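Endo-beta-mannanase (PDB 4QP0) probably hydrolyses internal beta-1,4-mannosidic linkages in mannans, galactomannans and glucomannans, as an extracellular family 5 glycoside hydrolase. Local coordinates at residues Ala322-Ala327 with Thr332-Gly337. Sequence-based numbering, arbitrary orientation.
Sequences AFWQIA and TMDGFG
Across the contact, Gln325 N donates to Phe336 O at 3.1 Å (N-H...O 158°), and Gly337 CA adds a CA-H...O approach of 3.4 Å to Gln325 O. A cis peptide joins Trp324 to Gln325, and a type II' turn from Thr332 to Gly335 folds the other segment back. With chi1 178°, CG anti to the backbone N, the Trp324 indole extends to the turn, where NE1 donates in its ring plane to the syn lone pair of Asp334 OD2 (3.0 Å, N-H...O 169°). Asp334 OD1 accepts from Phe336 N at 2.9 Å, from above the carboxylate plane, closing an Asx turn, and takes a weak bond from Gln325 NE2; both segments thus hold the carboxylate. Gln325 CD sits 3.3 Å above the Trp324 ring plane, displaced toward the rim, while Phe336 CB meets the edge of the indole at Trp324 CD1 (3.5 Å). Met333, bent at chi3, sets SD 3.8 Å from Ala327 CB and turns CE toward the Gln325 amide. Tyr258 packs edge-to-face on Phe336 and also touches Trp324. The contact closes the TIM-barrel loop between strand 320-323 and helix 345-358; a non-proline cis peptide after this strand's tryptophan is consistent with the family 5 fold.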
ATOM      1  N   ALA A 322       4.304   8.466  -2.448  1.00 29.87           N
ATOM      2  CA  ALA A 322       4.743   7.466  -3.420  1.00 29.12           C
ATOM      3  C   ALA A 322       3.830   7.495  -4.634  1.00 28.28           C
ATOM      4  O   ALA A 322       2.608   7.331  -4.511  1.00 26.80           O
ATOM      5  CB  ALA A 322       4.765   6.075  -2.794  1.00 28.49           C
ATOM      6  N   PHE A 323       4.425   7.725  -5.801  1.00 27.19           N
ATOM      7  CA  PHE A 323       3.653   7.847  -7.028  1.00 27.21           C
ATOM      8  C   PHE A 323       3.346   6.495  -7.623  1.00 27.36           C
ATOM      9  O   PHE A 323       4.070   5.520  -7.406  1.00 26.68           O
ATOM     10  CB  PHE A 323       4.361   8.727  -8.068  1.00 27.20           C
ATOM     11  CG  PHE A 323       5.511   8.056  -8.763  1.00 26.80           C
ATOM     12  CD1 PHE A 323       5.303   7.290  -9.901  1.00 27.02           C
ATOM     13  CD2 PHE A 323       6.802   8.212  -8.292  1.00 27.30           C
ATOM     14  CE1 PHE A 323       6.365   6.681 -10.548  1.00 27.36           C
ATOM     15  CE2 PHE A 323       7.875   7.613  -8.936  1.00 27.68           C
ATOM     16  CZ  PHE A 323       7.655   6.845 -10.067  1.00 27.76           C
ATOM     17  N   TRP A 324       2.263   6.465  -8.384  1.00 27.96           N
ATOM     18  CA  TRP A 324       1.869   5.290  -9.117  1.00 29.54           C
ATOM     19  C   TRP A 324       1.981   5.630 -10.578  1.00 28.91           C
ATOM     20  O   TRP A 324       1.283   6.524 -11.051  1.00 28.82           O
ATOM     21  CB  TRP A 324       0.445   4.895  -8.731  1.00 29.78           C
ATOM     22  CG  TRP A 324      -0.093   3.705  -9.481  1.00 31.16           C
ATOM     23  CD1 TRP A 324      -0.496   3.658 -10.808  1.00 31.62           C
ATOM     24  CD2 TRP A 324      -0.336   2.341  -8.962  1.00 31.34           C
ATOM     25  NE1 TRP A 324      -0.941   2.404 -11.140  1.00 32.74           N
ATOM     26  CE2 TRP A 324      -0.864   1.566 -10.080  1.00 32.32           C
ATOM     27  CE3 TRP A 324      -0.160   1.713  -7.737  1.00 32.25           C
ATOM     28  CZ2 TRP A 324      -1.199   0.216  -9.956  1.00 33.06           C
ATOM     29  CZ3 TRP A 324      -0.498   0.358  -7.619  1.00 32.59           C
ATOM     30  CH2 TRP A 324      -1.011  -0.369  -8.703  1.00 32.92           C
ATOM     31  N   GLN A 325       2.857   4.950 -11.321  1.00 28.95           N
ATOM     32  CA  GLN A 325       3.736   3.890 -10.816  1.00 29.55           C
ATOM     33  C   GLN A 325       4.963   3.805 -11.706  1.00 30.18           C
ATOM     34  O   GLN A 325       4.914   4.223 -12.864  1.00 30.92           O
ATOM     35  CB  GLN A 325       3.021   2.539 -10.815  1.00 28.39           C
ATOM     36  CG  GLN A 325       2.632   2.026 -12.196  1.00 28.53           C
ATOM     37  CD  GLN A 325       1.898   0.698 -12.123  1.00 28.56           C
ATOM     38  OE1 GLN A 325       2.190  -0.146 -11.275  1.00 27.87           O
ATOM     39  NE2 GLN A 325       0.944   0.507 -13.019  1.00 29.18           N
ATOM     40  N   ILE A 326       6.056   3.262 -11.179  1.00 30.33           N
ATOM     41  CA  ILE A 326       7.246   3.061 -12.007  1.00 32.98           C
ATOM     42  C   ILE A 326       7.055   1.911 -13.009  1.00 34.54           C
ATOM     43  O   ILE A 326       6.394   0.910 -12.715  1.00 35.11           O
ATOM     44  CB  ILE A 326       8.540   2.894 -11.166  1.00 32.35           C
ATOM     45  CG1 ILE A 326       9.788   3.109 -12.050  1.00 30.95           C
ATOM     46  CG2 ILE A 326       8.561   1.556 -10.439  1.00 31.25           C
ATOM     47  CD1 ILE A 326      11.110   3.030 -11.314  1.00 29.29           C
ATOM     48  N   ALA A 327       7.628   2.071 -14.197  1.00 36.77           N
ATOM     49  CA  ALA A 327       7.424   1.124 -15.284  1.00 38.58           C
ATOM     50  C   ALA A 327       8.709   0.450 -15.737  1.00 39.46           C
ATOM     51  O   ALA A 327       9.562   1.082 -16.360  1.00 43.17           O
ATOM     52  CB  ALA A 327       6.749   1.814 -16.461  1.00 39.32           C
ATOM     53  N   THR A 332       3.802   2.602 -21.043  1.00 49.28           N
ATOM     54  CA  THR A 332       2.724   3.431 -20.503  1.00 48.46           C
ATOM     55  C   THR A 332       1.865   2.608 -19.534  1.00 47.44           C
ATOM     56  O   THR A 332       1.156   3.173 -18.695  1.00 45.79           O
ATOM     57  CB  THR A 332       1.829   4.003 -21.623  1.00 48.92           C
ATOM     58  N   MET A 333       1.951   1.279 -19.668  1.00 44.46           N
ATOM     59  CA  MET A 333       1.253   0.307 -18.816  1.00 44.53           C
ATOM     60  C   MET A 333      -0.248   0.565 -18.735  1.00 43.05           C
ATOM     61  O   MET A 333      -0.961   0.391 -19.719  1.00 44.56           O
ATOM     62  CB  MET A 333       1.882   0.244 -17.419  1.00 45.70           C
ATOM     63  CG  MET A 333       3.301  -0.304 -17.399  1.00 46.14           C
ATOM     64  SD  MET A 333       3.934  -0.560 -15.730  1.00 47.85           S
ATOM     65  CE  MET A 333       2.874  -1.888 -15.152  1.00 45.62           C
ATOM     66  N   ASP A 334      -0.718   0.994 -17.568  1.00 40.63           N
ATOM     67  CA  ASP A 334      -2.136   1.268 -17.363  1.00 40.11           C
ATOM     68  C   ASP A 334      -2.498   2.733 -17.622  1.00 40.17           C
ATOM     69  O   ASP A 334      -3.637   3.137 -17.411  1.00 40.43           O
ATOM     70  CB  ASP A 334      -2.556   0.858 -15.947  1.00 40.03           C
ATOM     71  CG  ASP A 334      -1.876   1.693 -14.849  1.00 40.88           C
ATOM     72  OD1 ASP A 334      -0.935   2.475 -15.136  1.00 40.65           O
ATOM     73  OD2 ASP A 334      -2.295   1.560 -13.679  1.00 40.23           O
ATOM     74  N   GLY A 335      -1.530   3.521 -18.081  1.00 40.43           N
ATOM     75  CA  GLY A 335      -1.726   4.957 -18.276  1.00 40.07           C
ATOM     76  C   GLY A 335      -0.910   5.769 -17.287  1.00 40.45           C
ATOM     77  O   GLY A 335      -0.501   6.899 -17.579  1.00 42.56           O
ATOM     78  N   PHE A 336      -0.651   5.183 -16.122  1.00 40.03           N
ATOM     79  CA  PHE A 336       0.086   5.862 -15.057  1.00 39.72           C
ATOM     80  C   PHE A 336       1.572   5.495 -15.012  1.00 39.13           C
ATOM     81  O   PHE A 336       2.324   6.047 -14.207  1.00 40.31           O
ATOM     82  CB  PHE A 336      -0.539   5.548 -13.704  1.00 41.62           C
ATOM     83  CG  PHE A 336      -1.982   5.958 -13.573  1.00 42.69           C
ATOM     84  CD1 PHE A 336      -2.327   7.286 -13.330  1.00 41.58           C
ATOM     85  CD2 PHE A 336      -2.992   5.009 -13.653  1.00 42.24           C
ATOM     86  CE1 PHE A 336      -3.655   7.658 -13.188  1.00 42.47           C
ATOM     87  CE2 PHE A 336      -4.322   5.373 -13.509  1.00 43.88           C
ATOM     88  CZ  PHE A 336      -4.655   6.701 -13.277  1.00 43.75           C
ATOM     89  N   GLY A 337       1.987   4.565 -15.869  1.00 38.31           N
ATOM     90  CA  GLY A 337       3.368   4.083 -15.891  1.00 38.88           C
ATOM     91  C   GLY A 337       4.368   5.154 -16.291  1.00 40.20           C
ATOM     92  O   GLY A 337       4.222   5.786 -17.337  1.00 38.76           O
TER